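Local coordinates for protein 4-hydroxybutyrate CoA-transferase (Porphyromonas gingivalis, PDB 3EH7) that probably transfers coenzyme A between acyl-CoA thioesters and small carboxylates such as acetate or 4-hydroxybutyrate, at residues F105-P110 with N299-I304; R14-E19 with L177-M182; M62-E67 with S327-S332. All blocks are in the same frame, centred on the assembly; numbering follows the deposited sequence.

Contact 1 of 3, residues F105-P110 with N299-I304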
loop_
_atom_site.group_PDB
_atom_site.type_symbol
_atom_site.label_atom_id
_atom_site.label_comp_id
_atom_site.label_asym_id
_atom_site.label_seq_id
_atom_site.Cartn_x
_atom_site.Cartn_y
_atom_site.Cartn_z
ATOM N N PHE A 105 9.639 1.971 -1.546
ATOM C CA PHE A 105 9.166 0.727 -2.147
ATOM C C PHE A 105 10.157 0.337 -3.244
ATOM O O PHE A 105 10.581 1.173 -4.016
ATOM C CB PHE A 105 7.798 0.893 -2.770
ATOM C CG PHE A 105 6.671 1.019 -1.771
ATOM C CD1 PHE A 105 6.641 0.247 -0.630
ATOM C CD2 PHE A 105 5.612 1.905 -2.019
ATOM C CE1 PHE A 105 5.584 0.356 0.278
ATOM C CE2 PHE A 105 4.554 1.994 -1.141
ATOM C CZ PHE A 105 4.550 1.224 0.029
ATOM N N PHE A 106 10.501 -0.929 -3.321
ATOM C CA PHE A 106 11.508 -1.392 -4.279
ATOM C C PHE A 106 11.144 -0.980 -5.729
ATOM O O PHE A 106 11.975 -0.428 -6.445
ATOM C CB PHE A 106 11.663 -2.905 -4.139
ATOM C CG PHE A 106 12.880 -3.481 -4.823
ATOM C CD1 PHE A 106 13.879 -2.679 -5.374
ATOM C CD2 PHE A 106 13.028 -4.859 -4.897
ATOM C CE1 PHE A 106 14.976 -3.258 -6.006
ATOM C CE2 PHE A 106 14.118 -5.427 -5.505
ATOM C CZ PHE A 106 15.103 -4.632 -6.058
ATOM N N TYR A 107 9.902 -1.225 -6.150
ATOM C CA TYR A 107 9.464 -0.839 -7.505
ATOM C C TYR A 107 9.561 0.658 -7.827
ATOM O O TYR A 107 9.595 1.028 -8.987
ATOM C CB TYR A 107 8.053 -1.374 -7.822
ATOM C CG TYR A 107 6.947 -0.476 -7.350
ATOM C CD1 TYR A 107 6.474 -0.571 -6.060
ATOM C CD2 TYR A 107 6.402 0.518 -8.188
ATOM C CE1 TYR A 107 5.459 0.248 -5.601
ATOM C CE2 TYR A 107 5.392 1.352 -7.726
ATOM C CZ TYR A 107 4.932 1.201 -6.423
ATOM O OH TYR A 107 3.938 1.985 -5.904
ATOM N N GLU A 108 9.603 1.506 -6.797
ATOM C CA GLU A 108 9.683 2.946 -6.941
ATOM C C GLU A 108 11.105 3.490 -7.062
ATOM O O GLU A 108 11.302 4.654 -7.424
ATOM C CB GLU A 108 9.001 3.641 -5.749
ATOM C CG GLU A 108 7.611 4.163 -6.032
ATOM C CD GLU A 108 7.085 5.045 -4.903
ATOM O OE1 GLU A 108 6.887 4.544 -3.778
ATOM O OE2 GLU A 108 6.892 6.263 -5.138
ATOM N N VAL A 109 12.094 2.665 -6.743
ATOM C CA VAL A 109 13.483 3.112 -6.774
ATOM C C VAL A 109 13.940 3.671 -8.129
ATOM O O VAL A 109 14.541 4.751 -8.178
ATOM C CB VAL A 109 14.412 1.982 -6.288
ATOM C CG1 VAL A 109 15.859 2.311 -6.559
ATOM C CG2 VAL A 109 14.141 1.732 -4.789
ATOM N N PRO A 110 13.656 2.970 -9.242
ATOM C CA PRO A 110 14.145 3.502 -10.541
ATOM C C PRO A 110 13.627 4.901 -10.880
ATOM O O PRO A 110 14.407 5.758 -11.308
ATOM C CB PRO A 110 13.662 2.471 -11.557
ATOM C CG PRO A 110 13.531 1.171 -10.710
ATOM C CD PRO A 110 13.038 1.638 -9.389
ATOM N N ASN A 299 8.109 -5.415 -10.235
ATOM C CA ASN A 299 7.547 -5.299 -8.895
ATOM C C ASN A 299 6.401 -4.285 -8.831
ATOM O O ASN A 299 5.883 -3.999 -7.763
ATOM C CB ASN A 299 8.633 -4.885 -7.878
ATOM C CG ASN A 299 9.398 -6.053 -7.276
ATOM O OD1 ASN A 299 9.832 -6.967 -7.985
ATOM N ND2 ASN A 299 9.663 -5.964 -5.973
ATOM N N ASP A 300 6.026 -3.699 -9.960
ATOM C CA ASP A 300 4.932 -2.748 -9.954
ATOM C C ASP A 300 3.645 -3.538 -9.659
ATOM O O ASP A 300 3.330 -4.479 -10.371
ATOM C CB ASP A 300 4.810 -2.095 -11.294
ATOM C CG ASP A 300 3.767 -0.981 -11.309
ATOM O OD1 ASP A 300 2.717 -1.042 -10.616
ATOM O OD2 ASP A 300 4.004 -0.035 -12.032
ATOM N N PRO A 301 2.942 -3.194 -8.580
ATOM C CA PRO A 301 1.696 -3.927 -8.303
ATOM C C PRO A 301 0.746 -4.019 -9.503
ATOM O O PRO A 301 0.079 -5.033 -9.682
ATOM C CB PRO A 301 1.101 -3.143 -7.149
ATOM C CG PRO A 301 2.318 -2.620 -6.401
ATOM C CD PRO A 301 3.220 -2.186 -7.539
ATOM N N ARG A 302 0.695 -2.981 -10.336
ATOM C CA ARG A 302 -0.163 -3.003 -11.531
ATOM C C ARG A 302 0.297 -3.996 -12.600
ATOM O O ARG A 302 -0.498 -4.457 -13.386
ATOM C CB ARG A 302 -0.269 -1.609 -12.126
ATOM C CG ARG A 302 -0.869 -0.601 -11.134
ATOM C CD ARG A 302 -0.570 0.811 -11.562
ATOM N NE ARG A 302 0.861 1.090 -11.541
ATOM C CZ ARG A 302 1.387 2.269 -11.854
ATOM N NH1 ARG A 302 0.605 3.272 -12.227
ATOM N NH2 ARG A 302 2.702 2.445 -11.827
ATOM N N VAL A 303 1.590 -4.311 -12.632
ATOM C CA VAL A 303 2.119 -5.299 -13.579
ATOM C C VAL A 303 1.967 -6.691 -13.002
ATOM O O VAL A 303 1.532 -7.622 -13.691
ATOM C CB VAL A 303 3.604 -5.044 -13.912
ATOM C CG1 VAL A 303 4.146 -6.179 -14.780
ATOM C CG2 VAL A 303 3.758 -3.668 -14.600
ATOM N N ILE A 304 2.334 -6.829 -11.730
ATOM C CA ILE A 304 2.133 -8.080 -11.029
ATOM C C ILE A 304 0.683 -8.518 -11.211
ATOM O O ILE A 304 0.414 -9.696 -11.551
ATOM C CB ILE A 304 2.443 -7.969 -9.498
ATOM C CG1 ILE A 304 3.927 -7.638 -9.247
ATOM C CG2 ILE A 304 2.076 -9.277 -8.795
ATOM C CD1 ILE A 304 4.236 -7.085 -7.855
#

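Contact 2 of 3, residues R14-E19 with L177-M182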
loop_
_atom_site.group_PDB
_atom_site.type_symbol
_atom_site.label_atom_id
_atom_site.label_comp_id
_atom_site.label_asym_id
_atom_site.label_seq_id
_atom_site.Cartn_x
_atom_site.Cartn_y
_atom_site.Cartn_z
ATOM N N ARG A 14 39.028 2.384 -23.311
ATOM C CA ARG A 14 38.325 2.597 -22.031
ATOM C C ARG A 14 38.541 1.483 -20.996
ATOM O O ARG A 14 38.008 1.561 -19.902
ATOM C CB ARG A 14 36.821 2.733 -22.280
ATOM C CG ARG A 14 36.397 4.078 -22.845
ATOM C CD ARG A 14 34.910 4.079 -23.150
ATOM N NE ARG A 14 34.619 3.320 -24.372
ATOM C CZ ARG A 14 33.538 2.568 -24.573
ATOM N NH1 ARG A 14 32.609 2.446 -23.617
ATOM N NH2 ARG A 14 33.392 1.917 -25.735
ATOM N N ILE A 15 39.320 0.465 -21.361
ATOM C CA ILE A 15 39.572 -0.686 -20.494
ATOM C C ILE A 15 40.682 -0.303 -19.517
ATOM O O ILE A 15 41.739 0.167 -19.910
ATOM C CB ILE A 15 39.899 -1.978 -21.313
ATOM C CG1 ILE A 15 38.634 -2.481 -22.010
ATOM C CG2 ILE A 15 40.444 -3.085 -20.419
ATOM C CD1 ILE A 15 38.842 -3.705 -22.876
ATOM N N VAL A 16 40.416 -0.464 -18.228
ATOM C CA VAL A 16 41.382 -0.066 -17.197
ATOM C C VAL A 16 41.339 -1.102 -16.089
ATOM O O VAL A 16 40.470 -1.963 -16.072
ATOM C CB VAL A 16 41.064 1.336 -16.583
ATOM C CG1 VAL A 16 40.981 2.413 -17.661
ATOM C CG2 VAL A 16 39.803 1.280 -15.775
ATOM N N SER A 17 42.285 -1.009 -15.167
ATOM C CA SER A 17 42.272 -1.881 -14.016
ATOM C C SER A 17 41.173 -1.397 -13.074
ATOM O O SER A 17 40.765 -0.226 -13.156
ATOM C CB SER A 17 43.615 -1.845 -13.312
ATOM O OG SER A 17 43.725 -0.665 -12.540
ATOM N N ALA A 18 40.718 -2.298 -12.195
ATOM C CA ALA A 18 39.736 -1.988 -11.144
ATOM C C ALA A 18 40.161 -0.785 -10.300
ATOM O O ALA A 18 39.340 0.070 -9.963
ATOM C CB ALA A 18 39.518 -3.210 -10.226
ATOM N N GLU A 19 41.447 -0.745 -9.961
ATOM C CA GLU A 19 42.025 0.330 -9.159
ATOM C C GLU A 19 41.975 1.685 -9.890
ATOM O O GLU A 19 41.636 2.709 -9.295
ATOM C CB GLU A 19 43.477 -0.035 -8.794
ATOM C CG GLU A 19 44.337 1.140 -8.329
ATOM C CD GLU A 19 45.624 0.719 -7.604
ATOM O OE1 GLU A 19 46.711 1.036 -8.122
ATOM O OE2 GLU A 19 45.548 0.085 -6.516
ATOM N N LEU A 177 29.517 3.069 -21.199
ATOM C CA LEU A 177 30.423 2.831 -20.084
ATOM C C LEU A 177 31.588 3.800 -20.125
ATOM O O LEU A 177 32.311 3.840 -21.118
ATOM C CB LEU A 177 30.984 1.416 -20.165
ATOM C CG LEU A 177 29.983 0.281 -20.257
ATOM C CD1 LEU A 177 30.727 -1.035 -20.343
ATOM C CD2 LEU A 177 29.065 0.355 -19.084
ATOM N N ASP A 178 31.791 4.562 -19.052
ATOM C CA ASP A 178 32.921 5.488 -18.979
ATOM C C ASP A 178 34.218 4.727 -18.760
ATOM O O ASP A 178 35.241 5.042 -19.379
ATOM C CB ASP A 178 32.699 6.506 -17.877
ATOM C CG ASP A 178 31.442 7.307 -18.102
ATOM O OD1 ASP A 178 31.415 8.038 -19.095
ATOM O OD2 ASP A 178 30.462 7.149 -17.351
ATOM N N TYR A 179 34.174 3.709 -17.911
ATOM C CA TYR A 179 35.297 2.791 -17.793
ATOM C C TYR A 179 34.841 1.364 -17.823
ATOM O O TYR A 179 33.727 1.047 -17.410
ATOM C CB TYR A 179 36.083 3.046 -16.519
ATOM C CG TYR A 179 36.548 4.456 -16.421
ATOM C CD1 TYR A 179 37.762 4.849 -16.988
ATOM C CD2 TYR A 179 35.767 5.418 -15.778
ATOM C CE1 TYR A 179 38.189 6.171 -16.909
ATOM C CE2 TYR A 179 36.183 6.731 -15.695
ATOM C CZ TYR A 179 37.384 7.105 -16.253
ATOM O OH TYR A 179 37.787 8.406 -16.155
ATOM N N ILE A 180 35.712 0.528 -18.368
ATOM C CA ILE A 180 35.490 -0.910 -18.448
ATOM C C ILE A 180 36.595 -1.638 -17.667
ATOM O O ILE A 180 37.785 -1.434 -17.896
ATOM C CB ILE A 180 35.486 -1.407 -19.894
ATOM C CG1 ILE A 180 34.288 -0.832 -20.648
ATOM C CG2 ILE A 180 35.423 -2.928 -19.931
ATOM C CD1 ILE A 180 34.469 -0.899 -22.179
ATOM N N VAL A 181 36.179 -2.477 -16.734
ATOM C CA VAL A 181 37.113 -3.260 -15.961
ATOM C C VAL A 181 36.913 -4.736 -16.312
ATOM O O VAL A 181 35.836 -5.297 -16.058
ATOM C CB VAL A 181 36.864 -3.006 -14.464
ATOM C CG1 VAL A 181 37.707 -3.964 -13.625
ATOM C CG2 VAL A 181 37.159 -1.540 -14.130
HETATM N N MSE A 182 37.918 -5.366 -16.911
HETATM C CA MSE A 182 37.760 -6.773 -17.290
HETATM C C MSE A 182 37.896 -7.699 -16.069
HETATM O O MSE A 182 38.653 -7.419 -15.134
HETATM C CB MSE A 182 38.745 -7.176 -18.413
HETATM C CG MSE A 182 38.592 -6.396 -19.759
HETATM SE SE MSE A 182 36.789 -6.337 -20.447
HETATM C CE MSE A 182 36.557 -8.285 -20.638
HETATM O O HOH W 1 40.525 -4.551 -17.031
#

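Contact 3 of 3, residues M62-E67 with S327-S332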
loop_
_atom_site.group_PDB
_atom_site.type_symbol
_atom_site.label_atom_id
_atom_site.label_comp_id
_atom_site.label_asym_id
_atom_site.label_seq_id
_atom_site.Cartn_x
_atom_site.Cartn_y
_atom_site.Cartn_z
HETATM N N MSE A 62 21.094 -2.792 -1.351
HETATM C CA MSE A 62 19.901 -3.302 -0.695
HETATM C C MSE A 62 20.170 -4.650 -0.080
HETATM O O MSE A 62 19.344 -5.536 -0.160
HETATM C CB MSE A 62 18.772 -3.413 -1.688
HETATM C CG MSE A 62 18.390 -2.103 -2.234
HETATM SE SE MSE A 62 16.851 -2.278 -3.399
HETATM C CE MSE A 62 16.944 -0.533 -4.031
ATOM N N LEU A 63 21.341 -4.790 0.520
ATOM C CA LEU A 63 21.753 -6.040 1.137
ATOM C C LEU A 63 21.591 -5.950 2.639
ATOM O O LEU A 63 21.640 -4.853 3.218
ATOM C CB LEU A 63 23.208 -6.333 0.828
ATOM C CG LEU A 63 23.544 -6.321 -0.659
ATOM C CD1 LEU A 63 25.040 -6.211 -0.873
ATOM C CD2 LEU A 63 22.945 -7.589 -1.346
ATOM N N CYS A 64 21.391 -7.109 3.257
ATOM C CA CYS A 64 21.484 -7.248 4.700
ATOM C C CYS A 64 22.885 -7.681 5.059
ATOM O O CYS A 64 23.195 -8.871 5.063
ATOM C CB CYS A 64 20.508 -8.287 5.198
ATOM S SG CYS A 64 18.843 -7.926 4.709
ATOM N N LEU A 65 23.728 -6.700 5.355
ATOM C CA LEU A 65 25.099 -6.962 5.744
ATOM C C LEU A 65 25.061 -7.518 7.174
ATOM O O LEU A 65 24.418 -6.932 8.057
ATOM C CB LEU A 65 25.923 -5.671 5.670
ATOM C CG LEU A 65 25.894 -4.893 4.348
ATOM C CD1 LEU A 65 26.874 -3.731 4.421
ATOM C CD2 LEU A 65 26.209 -5.800 3.171
ATOM N N GLY A 66 25.713 -8.659 7.396
ATOM C CA GLY A 66 25.656 -9.338 8.706
ATOM C C GLY A 66 24.423 -10.216 8.880
ATOM O O GLY A 66 24.096 -10.620 10.001
ATOM N N GLU A 67 23.734 -10.485 7.771
ATOM C CA GLU A 67 22.692 -11.506 7.701
ATOM C C GLU A 67 22.904 -12.317 6.417
ATOM O O GLU A 67 23.399 -11.781 5.408
ATOM C CB GLU A 67 21.311 -10.856 7.656
ATOM C CG GLU A 67 20.988 -9.922 8.802
ATOM C CD GLU A 67 20.404 -10.642 10.003
ATOM O OE1 GLU A 67 19.897 -11.777 9.849
ATOM O OE2 GLU A 67 20.441 -10.064 11.111
ATOM N N SER A 327 9.037 -6.688 8.732
ATOM C CA SER A 327 10.057 -7.397 8.004
ATOM C C SER A 327 11.256 -6.461 7.792
ATOM O O SER A 327 11.173 -5.510 7.036
ATOM C CB SER A 327 9.486 -7.828 6.675
ATOM O OG SER A 327 10.468 -8.561 5.994
ATOM N N GLU A 328 12.353 -6.724 8.483
ATOM C CA GLU A 328 13.567 -5.913 8.379
ATOM C C GLU A 328 14.750 -6.882 8.117
ATOM O O GLU A 328 14.584 -8.111 8.149
ATOM C CB GLU A 328 13.758 -5.049 9.659
ATOM C CG GLU A 328 12.619 -3.943 9.946
ATOM C CD GLU A 328 12.519 -3.470 11.461
ATOM O OE1 GLU A 328 12.891 -4.268 12.373
ATOM O OE2 GLU A 328 12.063 -2.332 11.757
ATOM N N CYS A 329 15.925 -6.342 7.804
ATOM C CA CYS A 329 17.138 -7.172 7.670
ATOM C C CYS A 329 17.518 -7.920 8.955
ATOM O O CYS A 329 17.777 -9.121 8.896
ATOM C CB CYS A 329 18.356 -6.328 7.263
ATOM S SG CYS A 329 18.533 -6.077 5.487
ATOM N N ILE A 330 17.589 -7.200 10.082
ATOM C CA ILE A 330 18.051 -7.779 11.372
ATOM C C ILE A 330 17.116 -8.886 11.852
ATOM O O ILE A 330 15.920 -8.653 12.055
ATOM C CB ILE A 330 18.157 -6.733 12.520
ATOM C CG1 ILE A 330 19.302 -5.749 12.264
ATOM C CG2 ILE A 330 18.357 -7.433 13.875
ATOM C CD1 ILE A 330 19.234 -4.470 13.119
ATOM N N GLY A 331 17.674 -10.078 12.041
ATOM C CA GLY A 331 16.899 -11.258 12.389
ATOM C C GLY A 331 16.441 -12.078 11.201
ATOM O O GLY A 331 15.994 -13.199 11.380
ATOM N N SER A 332 16.560 -11.542 9.988
ATOM C CA SER A 332 16.015 -12.198 8.790
ATOM C C SER A 332 16.804 -13.419 8.292
ATOM O O SER A 332 16.242 -14.283 7.600
ATOM C CB SER A 332 15.930 -11.196 7.637
ATOM O OG SER A 332 17.200 -10.992 7.031
#

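Contact 1 of 3, residues F105-P110 with N299-I304
Tyr107 meets the 299-304 segment along most of its length. Its CB lies 3.4 Å from the carbonyl O of Asn299 and 3.6 Å from Asn299 CB. CG, with chi1 at 86°, sits between the backbone N and the carbonyl carbon, a rotation that swings the ring over the start of helix 301-304. CG and CD2 then pass the CA of Asp300, and farther out Pro301 CD settles over the ring centre, 3.8 Å from the centroid and 9° off the normal, a CH-pi contact. Glu108 CG touches the opposite face near the rim. At the tip, OH makes a weak hydrogen bond to Trp350 of the second subunit.

Beside it, the Asn299 amide comes up to Phe106, ND2 3.7 Å from CD2, with amide and ring planes 75° apart; that amide is itself hydrogen-bonded to Tyr344, Asp343 and Glu242. Asp300 N-caps the helix, its OD1 accepting from Arg302 N at 2.8 Å, while Arg302 NE and NH2 grip the carboxylate side-on. No hydrogen bond crosses between the segments. Shape and CH-pi contact therefore join the N-terminal and C-terminal family regions here; Asn299 finds its polar partners outside the two segments, and Asp300 its own in Arg302.

Contact 2 of 3, residues R14-E19 with L177-M182
Ile15 and Ile180 pair side by side in parallel strands, with Ile15 CG1 3.9 Å from Ile180 CG2. Ile15 CG2, anti to the backbone N (chi1 of the CG1 branch -71°), instead reaches the CG of Met182, a selenomethionine, while CD1 approaches its selenium. On the other face of the sheet Val16 CG1 meets CD1 of the Tyr179 ring at 4.1 Å, and Val181 CG1 packs against Ala18 CB.

Two backbone bonds hold this apolar layer in register: Ile180 N to Arg14 O, and Val16 N to Ile180 O at 2.8 Å. Beyond them the ladder opens, and a water takes over, donating to Val16 O and accepting from Met182 N.

At the other end lies the polar edge. The Arg14 chain bends at chi3 (-76°) and brings NH1 to Leu177 O at 2.9 Å, in the carbonyl plane and on a lone pair; NH1 also bonds to Ile174 O. Ile180 CD1 lies over one face of the guanidinium.

The short, weakly bonded strand 15-16 is one of the two outermost strands, within this chain, of a six-stranded parallel sheet. Strand 179-183 separates it from strand 154-160, and helix 41-49 packs against Ala18 and Val181.

Contact 3 of 3, residues M62-E67 with S327-S332
Cys64 and Cys329 are joined by a disulfide, SG to SG 2.0 Å, that ties two loops 260 residues apart in sequence. The bridge turns through a chi3 of -73°, and each sulfur lies close to the CB of the other cysteine. Cys64 SG stands anti to its own carbonyl carbon (chi1 -56°), which directs it toward the 327-332 loop.

Glu67 supplies the second link. Its chain bends at chi2 (-87°), laying CG over the carbonyl O of Cys329 at 3.3 Å and carrying the carboxylate onto the 329-332 turn. There OE2 accepts from Gly331 N at 2.9 Å, the donor standing well above the carboxylate plane. The other oxygen, OE1, accepts from the backbone N of Lys333, so both oxygens are held by main-chain N-H groups, an arrangement consistent with a charged carboxylate.

Behind this first shell, two type II beta turns set the positions. The turn from Cys64 to Glu67 is closed by Glu67 N to Cys64 O at 3.2 Å, and places cysteine and glutamate at its two ends. Its counterpart runs from Cys329 to Ser332, where Cys329 O accepts from both Ser332 N and, at 2.7 Å, Ser332 OG. Gly66 and Gly331 occupy the third positions, with the positive phi that such turns require.

Backbone hydrogen bonds between Met62 and Gly337 and between Cys64 and Phe335 continue the union of the two loops. One loop follows strand 58-60, at an edge of the parallel sheet; the other leads from strand 325-326 of the small mixed sheet toward helix 341-350.

Contacts 1 and 3 both link the N-terminal family region to the C-terminal one, but they divide the work between two kinds of chemistry: buried packing in the first, a disulfide in a contact near the surface in the other. Their centres are 20 Å apart, yet they touch: Phe106 CE1 lies 3.4 Å from the selenium of Met62, and Val109 CG2 packs on Met62 CE at 3.7 Å. In sequence, contact 1 is nested within the loop that contact 3 closes. Contact 2 stays inside the N-terminal region, at the far edge of its parallel sheet, with its nearest atoms about 17 Å from either of the others.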